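Local coordinates for protein Two-component system sensor histidine kinase (Bacteroides thetaiotaomicron, PDB 3OTT) that probably senses saccharides outside the cell through its beta-propellers and beta-sandwich, as the extracellular part of a membrane histidine kinase, at residues 381-386 with 444-449; 478-483 with 541-546; 487-490 with 495-498; 524-529 with 582-587. One frame throughout, in Å; residues are numbered along the deposited sequence.

Contacts 1, 2 and 4 join equivalent elements of adjacent blades. In each, the turn between the first two strands of a propeller blade meets the segment after the third strand of the next blade. Each is partly buried and built round a salt bridge. Contact 1 uses a lysine and a histidine against two acids, contact 2 a lysine-glutamate pair with a proline packed on an aspartate, and contact 4 one arginine among three acids. Contact 3 differs. It is buried, lies within one blade, and rests on backbone bonds and apolar side chains. Contact 2 touches contacts 3 and 4, whereas contact 1 stands apart, its centre about 24 Å from that of contact 2.

Contact 1: residues 381-386 with 444-449; sequences DKEQQL and VDKHKL
Lys446 and His447, at the start of a short helix, reach across to two acids of the turn 381-384. Asp445 comes just before them and is the N-cap of that helix. Asp445 OD1 accepts from Lys448 N at 3.1 Å, which fixes the first helical turn. Lys446 sends its chain toward the acids. CG lies anti to the backbone N (chi1 -164°), and a bend at chi3 brings NZ to two carboxylates. Lys446 NZ bonds to Asp381 OD2 at 2.7 Å, from above the carboxylate plane. Lys446 NZ also bonds to Glu383 OE1 at 2.9 Å, on the anti lone pair. Both are salt bridges, and Glu426 adds a third acid to the same NZ. The contact links neighbouring blades of a beta-propeller. The turn between strands 375-380 and 386-390 of one blade meets the end of strand 441-445 in the next. His447 follows; its side chain and that of Glu383 come from opposite directions. His447 NE2 donates to Glu383 OE1 at 2.7 Å on the syn lone pair, with the carboxylate and ring planes 44° apart. OE1 is therefore gripped by two donors. The acids are positioned by their own type I turn. Asp381 OD1 accepts from Glu383 N at 2.8 Å, an Asx turn, and from Gln385 N at 2.7 Å, on opposite faces of its plane. Asp381 OD2 takes the indole NE1 of Trp387.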
loop_
_atom_site.group_PDB
_atom_site.type_symbol
_atom_site.label_atom_id
_atom_site.label_comp_id
_atom_site.label_asym_id
_atom_site.label_seq_id
_atom_site.Cartn_x
_atom_site.Cartn_y
_atom_site.Cartn_z
ATOM N N ASP B 381 -19.503 -10.650 25.770
ATOM C CA ASP B 381 -20.198 -11.012 27.043
ATOM C C ASP B 381 -21.458 -11.865 26.870
ATOM O O ASP B 381 -21.713 -12.391 25.759
ATOM C CB ASP B 381 -20.487 -9.806 27.936
ATOM C CG ASP B 381 -21.559 -8.861 27.358
ATOM O OD1 ASP B 381 -22.377 -9.275 26.493
ATOM O OD2 ASP B 381 -21.588 -7.674 27.791
ATOM N N LYS B 382 -22.256 -11.972 27.948
ATOM C CA LYS B 382 -23.423 -12.866 27.987
ATOM C C LYS B 382 -24.558 -12.292 27.200
ATOM O O LYS B 382 -25.477 -13.015 26.853
ATOM C CB LYS B 382 -23.955 -13.106 29.430
ATOM C CG LYS B 382 -22.917 -13.494 30.487
ATOM C CD LYS B 382 -22.209 -14.805 30.162
ATOM C CE LYS B 382 -21.485 -15.298 31.431
ATOM N NZ LYS B 382 -20.570 -16.374 31.078
ATOM N N GLU B 383 -24.548 -10.989 26.948
ATOM C CA GLU B 383 -25.641 -10.396 26.185
ATOM C C GLU B 383 -25.151 -10.041 24.795
ATOM O O GLU B 383 -25.724 -9.192 24.124
ATOM C CB GLU B 383 -26.211 -9.193 26.915
ATOM C CG GLU B 383 -26.947 -9.571 28.227
ATOM C CD GLU B 383 -27.338 -8.350 29.089
ATOM O OE1 GLU B 383 -26.425 -7.560 29.471
ATOM O OE2 GLU B 383 -28.562 -8.186 29.391
ATOM N N GLN B 384 -24.062 -10.683 24.371
ATOM C CA GLN B 384 -23.499 -10.430 23.038
ATOM C C GLN B 384 -22.895 -9.000 22.857
ATOM O O GLN B 384 -22.798 -8.497 21.751
ATOM C CB GLN B 384 -24.508 -10.803 21.906
ATOM C CG GLN B 384 -24.915 -12.325 21.913
ATOM C CD GLN B 384 -26.017 -12.640 22.981
ATOM O OE1 GLN B 384 -27.050 -12.003 22.995
ATOM N NE2 GLN B 384 -25.758 -13.572 23.881
ATOM N N GLN B 385 -22.448 -8.371 23.930
ATOM C CA GLN B 385 -21.790 -7.091 23.774
ATOM C C GLN B 385 -20.258 -7.351 23.661
ATOM O O GLN B 385 -19.679 -8.156 24.395
ATOM C CB GLN B 385 -22.097 -6.193 24.969
ATOM C CG GLN B 385 -23.587 -5.779 25.207
ATOM C CD GLN B 385 -24.038 -4.720 24.228
ATOM O OE1 GLN B 385 -23.400 -3.668 24.084
ATOM N NE2 GLN B 385 -25.118 -5.006 23.510
ATOM N N LEU B 386 -19.612 -6.620 22.759
ATOM C CA LEU B 386 -18.224 -6.815 22.454
ATOM C C LEU B 386 -17.365 -5.869 23.351
ATOM O O LEU B 386 -17.540 -4.658 23.282
ATOM C CB LEU B 386 -18.015 -6.488 20.978
ATOM C CG LEU B 386 -16.733 -7.015 20.291
ATOM C CD1 LEU B 386 -15.576 -6.194 20.606
ATOM C CD2 LEU B 386 -16.419 -8.462 20.650
ATOM N N VAL B 444 -16.964 -4.918 38.559
ATOM C CA VAL B 444 -17.860 -3.802 38.268
ATOM C C VAL B 444 -19.248 -4.283 37.819
ATOM O O VAL B 444 -19.385 -5.254 37.043
ATOM C CB VAL B 444 -17.272 -2.951 37.118
ATOM C CG1 VAL B 444 -18.314 -2.025 36.487
ATOM C CG2 VAL B 444 -16.036 -2.111 37.591
ATOM N N ASP B 445 -20.278 -3.620 38.301
ATOM C CA ASP B 445 -21.618 -3.930 37.871
ATOM C C ASP B 445 -21.820 -3.529 36.386
ATOM O O ASP B 445 -21.804 -2.355 36.050
ATOM C CB ASP B 445 -22.638 -3.264 38.786
ATOM C CG ASP B 445 -24.104 -3.663 38.425
ATOM O OD1 ASP B 445 -24.551 -3.397 37.282
ATOM O OD2 ASP B 445 -24.801 -4.233 39.288
ATOM N N LYS B 446 -21.978 -4.509 35.511
ATOM C CA LYS B 446 -21.986 -4.250 34.063
ATOM C C LYS B 446 -23.061 -3.214 33.616
ATOM O O LYS B 446 -22.733 -2.195 32.976
ATOM C CB LYS B 446 -22.139 -5.557 33.297
ATOM C CG LYS B 446 -21.778 -5.449 31.826
ATOM C CD LYS B 446 -21.977 -6.731 31.143
ATOM C CE LYS B 446 -23.485 -6.900 30.705
ATOM N NZ LYS B 446 -23.524 -7.897 29.600
ATOM N N HIS B 447 -24.317 -3.435 34.003
ATOM C CA HIS B 447 -25.394 -2.482 33.601
ATOM C C HIS B 447 -25.234 -1.083 34.152
ATOM O O HIS B 447 -25.454 -0.123 33.429
ATOM C CB HIS B 447 -26.807 -3.037 33.811
ATOM C CG HIS B 447 -27.105 -4.183 32.883
ATOM N ND1 HIS B 447 -27.971 -5.213 33.196
ATOM C CD2 HIS B 447 -26.607 -4.474 31.653
ATOM C CE1 HIS B 447 -28.007 -6.077 32.190
ATOM N NE2 HIS B 447 -27.182 -5.653 31.243
ATOM N N LYS B 448 -24.819 -0.951 35.411
ATOM C CA LYS B 448 -24.549 0.374 35.932
ATOM C C LYS B 448 -23.366 1.032 35.201
ATOM O O LYS B 448 -23.404 2.194 34.841
ATOM C CB LYS B 448 -24.400 0.343 37.472
ATOM C CG LYS B 448 -25.719 0.576 38.143
ATOM C CD LYS B 448 -25.824 0.001 39.537
ATOM C CE LYS B 448 -24.867 0.681 40.525
ATOM N NZ LYS B 448 -25.553 0.725 41.855
ATOM N N LEU B 449 -22.323 0.282 34.901
ATOM C CA LEU B 449 -21.282 0.929 34.131
ATOM C C LEU B 449 -21.846 1.430 32.780
ATOM O O LEU B 449 -21.633 2.603 32.414
ATOM C CB LEU B 449 -20.109 -0.020 33.924
ATOM C CG LEU B 449 -18.985 0.477 33.045
ATOM C CD1 LEU B 449 -18.230 1.589 33.750
ATOM C CD2 LEU B 449 -18.093 -0.704 32.645
#

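Contact 2: residues 478-483 with 541-546; sequences IPDNEG and INPKDE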
loop_
_atom_site.group_PDB
_atom_site.type_symbol
_atom_site.label_atom_id
_atom_site.label_comp_id
_atom_site.label_asym_id
_atom_site.label_seq_id
_atom_site.Cartn_x
_atom_site.Cartn_y
_atom_site.Cartn_z
ATOM N N ILE B 478 -9.459 -16.141 34.956
ATOM C CA ILE B 478 -10.335 -17.130 34.322
ATOM C C ILE B 478 -11.318 -17.824 35.313
ATOM O O ILE B 478 -10.886 -18.379 36.340
ATOM C CB ILE B 478 -9.487 -18.150 33.505
ATOM C CG1 ILE B 478 -8.462 -17.362 32.649
ATOM C CG2 ILE B 478 -10.399 -19.082 32.664
ATOM C CD1 ILE B 478 -8.146 -17.861 31.321
ATOM N N PRO B 479 -12.643 -17.745 35.048
ATOM C CA PRO B 479 -13.565 -18.522 35.877
ATOM C C PRO B 479 -13.408 -20.035 35.664
ATOM O O PRO B 479 -13.082 -20.487 34.584
ATOM C CB PRO B 479 -14.983 -18.060 35.423
ATOM C CG PRO B 479 -14.798 -17.569 34.016
ATOM C CD PRO B 479 -13.345 -17.001 33.978
ATOM N N ASP B 480 -13.605 -20.759 36.750
ATOM C CA ASP B 480 -13.851 -22.199 36.845
ATOM C C ASP B 480 -15.204 -22.606 36.378
ATOM O O ASP B 480 -16.028 -21.746 36.118
ATOM C CB ASP B 480 -13.976 -22.527 38.373
ATOM C CG ASP B 480 -12.842 -23.254 38.835
ATOM O OD1 ASP B 480 -12.155 -23.760 37.900
ATOM O OD2 ASP B 480 -12.593 -23.291 40.052
ATOM N N ASN B 481 -15.459 -23.915 36.422
ATOM C CA ASN B 481 -16.804 -24.440 36.454
ATOM C C ASN B 481 -17.143 -24.864 37.855
ATOM O O ASN B 481 -18.028 -25.662 38.031
ATOM C CB ASN B 481 -16.964 -25.667 35.544
ATOM C CG ASN B 481 -16.650 -25.359 34.097
ATOM O OD1 ASN B 481 -16.003 -26.158 33.413
ATOM N ND2 ASN B 481 -17.093 -24.195 33.621
ATOM N N GLU B 482 -16.405 -24.346 38.830
ATOM C CA GLU B 482 -16.557 -24.688 40.213
ATOM C C GLU B 482 -16.846 -23.423 41.039
ATOM O O GLU B 482 -16.741 -23.448 42.254
ATOM C CB GLU B 482 -15.286 -25.433 40.743
ATOM C CG GLU B 482 -15.002 -26.790 40.086
ATOM C CD GLU B 482 -16.185 -27.816 40.240
ATOM O OE1 GLU B 482 -16.874 -27.833 41.302
ATOM O OE2 GLU B 482 -16.438 -28.609 39.298
ATOM N N GLY B 483 -17.237 -22.344 40.371
ATOM C CA GLY B 483 -17.439 -21.061 41.013
ATOM C C GLY B 483 -16.195 -20.306 41.544
ATOM O O GLY B 483 -16.346 -19.550 42.510
ATOM N N ILE B 541 -4.143 -28.631 35.557
ATOM C CA ILE B 541 -4.675 -28.569 36.891
ATOM C C ILE B 541 -6.149 -28.954 36.897
ATOM O O ILE B 541 -6.918 -28.439 36.096
ATOM C CB ILE B 541 -4.566 -27.143 37.417
ATOM C CG1 ILE B 541 -3.094 -26.784 37.634
ATOM C CG2 ILE B 541 -5.320 -26.949 38.751
ATOM C CD1 ILE B 541 -2.860 -25.265 37.771
ATOM N N ASN B 542 -6.542 -29.837 37.804
ATOM C CA ASN B 542 -7.965 -30.095 37.994
ATOM C C ASN B 542 -8.493 -29.352 39.252
ATOM O O ASN B 542 -8.121 -29.673 40.370
ATOM C CB ASN B 542 -8.247 -31.605 37.995
ATOM C CG ASN B 542 -9.735 -31.948 38.215
ATOM O OD1 ASN B 542 -10.575 -31.097 38.586
ATOM N ND2 ASN B 542 -10.050 -33.221 38.012
ATOM N N PRO B 543 -9.364 -28.347 39.054
ATOM C CA PRO B 543 -9.706 -27.453 40.147
ATOM C C PRO B 543 -10.680 -28.079 41.113
ATOM O O PRO B 543 -10.861 -27.534 42.187
ATOM C CB PRO B 543 -10.378 -26.248 39.427
ATOM C CG PRO B 543 -10.285 -26.521 37.977
ATOM C CD PRO B 543 -10.056 -27.976 37.798
ATOM N N LYS B 544 -11.300 -29.221 40.762
ATOM C CA LYS B 544 -12.107 -29.962 41.736
ATOM C C LYS B 544 -11.338 -30.399 42.961
ATOM O O LYS B 544 -11.823 -30.278 44.075
ATOM C CB LYS B 544 -12.794 -31.197 41.114
ATOM C CG LYS B 544 -13.925 -30.873 40.143
ATOM C CD LYS B 544 -14.474 -32.125 39.458
ATOM C CE LYS B 544 -15.318 -31.713 38.216
ATOM N NZ LYS B 544 -16.674 -31.237 38.656
ATOM N N ASP B 545 -10.190 -31.018 42.738
ATOM C CA ASP B 545 -9.396 -31.580 43.825
ATOM C C ASP B 545 -8.022 -30.881 43.971
ATOM O O ASP B 545 -7.209 -31.280 44.810
ATOM C CB ASP B 545 -9.198 -33.084 43.616
ATOM C CG ASP B 545 -8.354 -33.408 42.388
ATOM O OD1 ASP B 545 -8.192 -32.545 41.488
ATOM O OD2 ASP B 545 -7.849 -34.556 42.294
ATOM N N GLU B 546 -7.781 -29.898 43.103
ATOM C CA GLU B 546 -6.542 -29.107 43.074
ATOM C C GLU B 546 -5.313 -29.992 42.809
ATOM O O GLU B 546 -4.214 -29.766 43.339
ATOM C CB GLU B 546 -6.424 -28.257 44.347
ATOM C CG GLU B 546 -7.416 -27.087 44.287
ATOM C CD GLU B 546 -7.534 -26.300 45.601
ATOM O OE1 GLU B 546 -6.784 -26.550 46.588
ATOM O OE2 GLU B 546 -8.405 -25.400 45.630
#
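Glu482 and Lys544 form a salt bridge between turns of two adjacent blades of a beta-propeller. Lys544 NZ donates to Glu482 OE2 at 2.7 Å. It comes in on the syn side, 30° out of the carboxylate plane. The two chains cross at about a right angle. The bend of Glu482 at chi2 puts its OE2 3.5 Å from Lys544 CG, and the bend of Lys544 at chi4 turns NZ to the same oxygen. The oxygen therefore meets both the start and the end of the lysine chain. An alanine in place of Glu482 would remove that carboxylate and is likely to leave the lysine amine without its mate and free to swing. Deeper in, Asp480 and Pro543 slide past each other, and Asp480 OD1 lies 3.3 Å from Pro543 CG. The other oxygen, OD2, is held within its own blade by Asn484 ND2 and Trp486 NE1. Within 541-546, Asn542 OD1 accepts from Lys544 N at 3.0 Å. This Asx turn shapes the bend that carries the lysine. The turn after strand 474-479, the first of its blade, meets the turn after strand 537-542, the third of the next, as neighbouring blades do round a beta-propeller.

Contact 3: residues 487-490 with 495-498; sequences VLLY and IDKI
Val487 pairs with Asp496 in a beta hairpin made of strands 485-489 and 495-499. These are the two middle strands of a four-stranded, antiparallel propeller blade. Val487 and Asp496 are a hydrogen-bonded pair. Val487 N donates to Asp496 O at 2.9 Å, and Asp496 N returns a bond to Val487 O at 3.2 Å. The return bond is the straighter one, at 161°, and lies in the carbonyl plane on a lone pair. The side chains of the pair share one face of the sheet, with their CB atoms 3.9 Å apart. On that face Val487 CG2 also meets Ile498 CD1, at 3.9 Å. CG2 stands beside the backbone N, anti to the carbonyl carbon, and this turns it toward the isoleucine. Leu488 comes next and faces away from the opposite strand. Leu488 CD2 makes a looser contact with Ile495 CG2, at 4.3 Å. Leu488 also packs on Leu522 of strand 519-524, in the next blade. Leu489 returns to the side of Asp496 and crosses it at about a right angle. The Asp496 carboxylate is buried, yet both its oxygens are hydrogen-bonded, OD1 to Ser470 OG. The polar group is thus satisfied although methyl groups lie beside it. Among the leucine methyls, CD1 of Leu489 comes nearest to the carboxylate, 3.9 Å from Asp496 OD2.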
loop_
_atom_site.group_PDB
_atom_site.type_symbol
_atom_site.label_atom_id
_atom_site.label_comp_id
_atom_site.label_asym_id
_atom_site.label_seq_id
_atom_site.Cartn_x
_atom_site.Cartn_y
_atom_site.Cartn_z
ATOM N N VAL B 487 -6.162 -16.697 38.674
ATOM C CA VAL B 487 -5.498 -15.431 38.406
ATOM C C VAL B 487 -4.032 -15.691 38.054
ATOM O O VAL B 487 -3.296 -16.284 38.856
ATOM C CB VAL B 487 -5.503 -14.601 39.660
ATOM C CG1 VAL B 487 -4.737 -13.278 39.418
ATOM C CG2 VAL B 487 -6.909 -14.369 40.121
ATOM N N LEU B 488 -3.636 -15.279 36.859
ATOM C CA LEU B 488 -2.234 -15.317 36.454
ATOM C C LEU B 488 -1.591 -13.922 36.716
ATOM O O LEU B 488 -2.086 -12.907 36.205
ATOM C CB LEU B 488 -2.184 -15.739 34.987
ATOM C CG LEU B 488 -0.852 -15.941 34.232
ATOM C CD1 LEU B 488 -0.149 -14.616 34.121
ATOM C CD2 LEU B 488 0.144 -17.001 34.849
ATOM N N LEU B 489 -0.560 -13.874 37.574
ATOM C CA LEU B 489 0.213 -12.647 37.850
ATOM C C LEU B 489 1.545 -12.606 37.089
ATOM O O LEU B 489 2.106 -13.618 36.800
ATOM C CB LEU B 489 0.457 -12.430 39.368
ATOM C CG LEU B 489 -0.857 -12.491 40.186
ATOM C CD1 LEU B 489 -1.185 -13.937 40.639
ATOM C CD2 LEU B 489 -0.878 -11.555 41.328
ATOM N N TYR B 490 2.029 -11.416 36.759
ATOM C CA TYR B 490 3.269 -11.270 35.994
ATOM C C TYR B 490 4.458 -11.644 36.906
ATOM O O TYR B 490 4.559 -11.168 38.062
ATOM C CB TYR B 490 3.371 -9.836 35.459
ATOM C CG TYR B 490 4.687 -9.478 34.756
ATOM C CD1 TYR B 490 4.960 -9.935 33.446
ATOM C CD2 TYR B 490 5.670 -8.674 35.394
ATOM C CE1 TYR B 490 6.161 -9.611 32.782
ATOM C CE2 TYR B 490 6.903 -8.339 34.727
ATOM C CZ TYR B 490 7.118 -8.806 33.413
ATOM O OH TYR B 490 8.299 -8.504 32.739
ATOM N N ILE B 495 -0.302 -19.566 41.116
ATOM C CA ILE B 495 -1.469 -18.798 40.625
ATOM C C ILE B 495 -2.450 -18.614 41.789
ATOM O O ILE B 495 -2.490 -19.397 42.733
ATOM C CB ILE B 495 -2.173 -19.462 39.340
ATOM C CG1 ILE B 495 -2.647 -20.864 39.645
ATOM C CG2 ILE B 495 -1.238 -19.470 38.056
ATOM C CD1 ILE B 495 -3.438 -21.504 38.464
ATOM N N ASP B 496 -3.206 -17.535 41.748
ATOM C CA ASP B 496 -4.059 -17.201 42.861
ATOM C C ASP B 496 -5.441 -17.731 42.518
ATOM O O ASP B 496 -5.789 -17.816 41.331
ATOM C CB ASP B 496 -4.050 -15.676 43.132
ATOM C CG ASP B 496 -2.817 -15.210 43.989
ATOM O OD1 ASP B 496 -2.017 -16.056 44.426
ATOM O OD2 ASP B 496 -2.629 -13.982 44.238
ATOM N N LYS B 497 -6.186 -18.118 43.551
ATOM C CA LYS B 497 -7.539 -18.619 43.429
ATOM C C LYS B 497 -8.411 -17.720 44.286
ATOM O O LYS B 497 -8.175 -17.597 45.499
ATOM C CB LYS B 497 -7.665 -20.079 43.876
ATOM C CG LYS B 497 -9.145 -20.583 43.877
ATOM C CD LYS B 497 -9.397 -22.067 44.279
ATOM C CE LYS B 497 -9.150 -22.335 45.754
ATOM N NZ LYS B 497 -10.347 -22.171 46.543
ATOM N N ILE B 498 -9.366 -17.053 43.638
ATOM C CA ILE B 498 -10.354 -16.257 44.332
ATOM C C ILE B 498 -11.733 -16.962 44.453
ATOM O O ILE B 498 -12.297 -17.480 43.475
ATOM C CB ILE B 498 -10.599 -14.925 43.620
ATOM C CG1 ILE B 498 -9.318 -14.151 43.493
ATOM C CG2 ILE B 498 -11.649 -14.077 44.402
ATOM C CD1 ILE B 498 -9.476 -12.950 42.678
#

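Contact 4: residues 524-529 with 582-587; sequences CDEDGL and IDRKTM
Arg584 reaches from one propeller blade into a turn of the blade before it, where Asp525, Glu526 and Asp527 receive it. From CB the chain runs to CG, which lies beside the backbone N and anti to the carbonyl carbon (chi1 -72°). These first carbons lead toward the turn, and the side chain packs on Trp531. Arg584 CD lies 3.4 Å from Asp525 OD2. A bend at chi3 swings the guanidinium against the turn. NE donates away from the acids, to the backbone O of Lys568. NH1 does most of the binding. Arg584 NH1 donates to Asp527 OD2 at 3.0 Å in a nearly straight bond (167°), in the guanidinium plane and on the anti lone pair. Arg584 NH1 also makes a weak, bent bond to Asp525 OD2 at 2.9 Å; the two planes stand 78° apart. Arg584 NH2 adds a weak bond to Asp527 OD2, at 3.5 Å. Glu526 OE1 is a long 3.7 Å from Arg584 NH2, well out of the plane, so only charge acts there. The type I turn from Asp525 to Gly528 is closed by Gly528 N on Asp525 O at 2.7 Å; Asp525 OD1 also takes Leu529 N, just beyond it. Trp531 NE1 donates to Asp525 OD2, so one indole touches the arginine and also positions its acid. A leucine in place of Arg584 would probably leave three clustered acids without their countercharge and lose the side-chain salt bridges between the blades. With three carboxylates around one guanidinium, the arginine is likely to offset repulsion among the acids.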
loop_
_atom_site.group_PDB
_atom_site.type_symbol
_atom_site.label_atom_id
_atom_site.label_comp_id
_atom_site.label_asym_id
_atom_site.label_seq_id
_atom_site.Cartn_x
_atom_site.Cartn_y
_atom_site.Cartn_z
ATOM N N CYS B 524 -8.568 -22.280 30.489
ATOM C CA CYS B 524 -9.474 -23.352 30.933
ATOM C C CYS B 524 -10.067 -24.008 29.703
ATOM O O CYS B 524 -10.485 -23.313 28.780
ATOM C CB CYS B 524 -10.617 -22.813 31.786
ATOM S SG CYS B 524 -11.657 -24.115 32.669
ATOM N N ASP B 525 -10.085 -25.343 29.695
ATOM C CA ASP B 525 -10.538 -26.096 28.534
ATOM C C ASP B 525 -12.009 -26.474 28.734
ATOM O O ASP B 525 -12.564 -26.254 29.823
ATOM C CB ASP B 525 -9.572 -27.270 28.231
ATOM C CG ASP B 525 -9.699 -28.469 29.182
ATOM O OD1 ASP B 525 -10.609 -28.570 30.047
ATOM O OD2 ASP B 525 -8.895 -29.405 29.013
ATOM N N GLU B 526 -12.624 -27.017 27.684
ATOM C CA GLU B 526 -14.054 -27.346 27.669
ATOM C C GLU B 526 -14.426 -28.359 28.751
ATOM O O GLU B 526 -15.554 -28.391 29.210
ATOM C CB GLU B 526 -14.473 -27.888 26.285
ATOM C CG GLU B 526 -14.229 -29.388 26.114
ATOM C CD GLU B 526 -14.416 -29.878 24.676
ATOM O OE1 GLU B 526 -13.960 -29.186 23.726
ATOM O OE2 GLU B 526 -14.995 -30.968 24.502
ATOM N N ASP B 527 -13.490 -29.200 29.158
ATOM C CA ASP B 527 -13.779 -30.164 30.244
ATOM C C ASP B 527 -13.608 -29.490 31.610
ATOM O O ASP B 527 -13.732 -30.147 32.648
ATOM C CB ASP B 527 -12.887 -31.413 30.134
ATOM C CG ASP B 527 -13.390 -32.419 29.070
ATOM O OD1 ASP B 527 -14.411 -33.127 29.329
ATOM O OD2 ASP B 527 -12.762 -32.543 27.993
ATOM N N GLY B 528 -13.315 -28.186 31.600
ATOM C CA GLY B 528 -12.994 -27.453 32.822
ATOM C C GLY B 528 -11.656 -27.653 33.546
ATOM O O GLY B 528 -11.548 -27.330 34.754
ATOM N N LEU B 529 -10.635 -28.186 32.870
ATOM C CA LEU B 529 -9.286 -28.306 33.477
ATOM C C LEU B 529 -8.519 -27.062 33.155
ATOM O O LEU B 529 -8.796 -26.447 32.143
ATOM C CB LEU B 529 -8.550 -29.562 33.025
ATOM C CG LEU B 529 -9.271 -30.818 33.547
ATOM C CD1 LEU B 529 -9.370 -31.913 32.532
ATOM C CD2 LEU B 529 -8.586 -31.307 34.744
ATOM N N ILE B 582 -0.530 -30.597 21.986
ATOM C CA ILE B 582 -0.484 -31.459 23.169
ATOM C C ILE B 582 -1.850 -32.054 23.383
ATOM O O ILE B 582 -2.848 -31.328 23.446
ATOM C CB ILE B 582 -0.131 -30.639 24.440
ATOM C CG1 ILE B 582 1.215 -29.921 24.274
ATOM C CG2 ILE B 582 -0.154 -31.483 25.706
ATOM C CD1 ILE B 582 1.392 -28.792 25.333
ATOM N N ASP B 583 -1.897 -33.365 23.554
ATOM C CA ASP B 583 -3.183 -34.027 23.684
ATOM C C ASP B 583 -3.730 -33.750 25.066
ATOM O O ASP B 583 -3.020 -33.898 26.038
ATOM C CB ASP B 583 -3.050 -35.535 23.464
ATOM C CG ASP B 583 -4.357 -36.285 23.781
ATOM O OD1 ASP B 583 -4.695 -36.495 24.972
ATOM O OD2 ASP B 583 -5.064 -36.638 22.821
ATOM N N ARG B 584 -4.994 -33.364 25.158
ATOM C CA ARG B 584 -5.538 -32.940 26.438
ATOM C C ARG B 584 -5.652 -34.056 27.499
ATOM O O ARG B 584 -5.687 -33.758 28.691
ATOM C CB ARG B 584 -6.859 -32.207 26.259
ATOM C CG ARG B 584 -6.668 -30.804 25.652
ATOM C CD ARG B 584 -7.948 -29.932 25.804
ATOM N NE ARG B 584 -9.163 -30.428 25.138
ATOM C CZ ARG B 584 -10.227 -30.971 25.760
ATOM N NH1 ARG B 584 -10.251 -31.131 27.075
ATOM N NH2 ARG B 584 -11.292 -31.373 25.065
ATOM N N LYS B 585 -5.713 -35.318 27.074
ATOM C CA LYS B 585 -5.870 -36.420 28.040
ATOM C C LYS B 585 -4.528 -37.084 28.378
ATOM O O LYS B 585 -4.218 -37.239 29.567
ATOM C CB LYS B 585 -6.974 -37.436 27.630
ATOM C CG LYS B 585 -8.433 -36.848 27.695
ATOM C CD LYS B 585 -9.552 -37.967 27.529
ATOM C CE LYS B 585 -9.889 -38.405 26.050
ATOM N NZ LYS B 585 -10.545 -39.814 25.890
ATOM N N THR B 586 -3.705 -37.394 27.367
ATOM C CA THR B 586 -2.417 -38.060 27.636
ATOM C C THR B 586 -1.291 -37.092 27.971
ATOM O O THR B 586 -0.322 -37.465 28.623
ATOM C CB THR B 586 -1.926 -38.895 26.455
ATOM O OG1 THR B 586 -1.602 -38.003 25.377
ATOM C CG2 THR B 586 -2.982 -39.945 26.034
ATOM N N MET B 587 -1.403 -35.870 27.467
ATOM C CA MET B 587 -0.360 -34.834 27.625
ATOM C C MET B 587 0.921 -35.054 26.797
ATOM O O MET B 587 1.910 -34.345 27.033
ATOM C CB MET B 587 -0.026 -34.529 29.096
ATOM C CG MET B 587 -1.168 -33.854 29.823
ATOM S SD MET B 587 -0.781 -33.425 31.528
ATOM C CE MET B 587 0.167 -31.870 31.360
#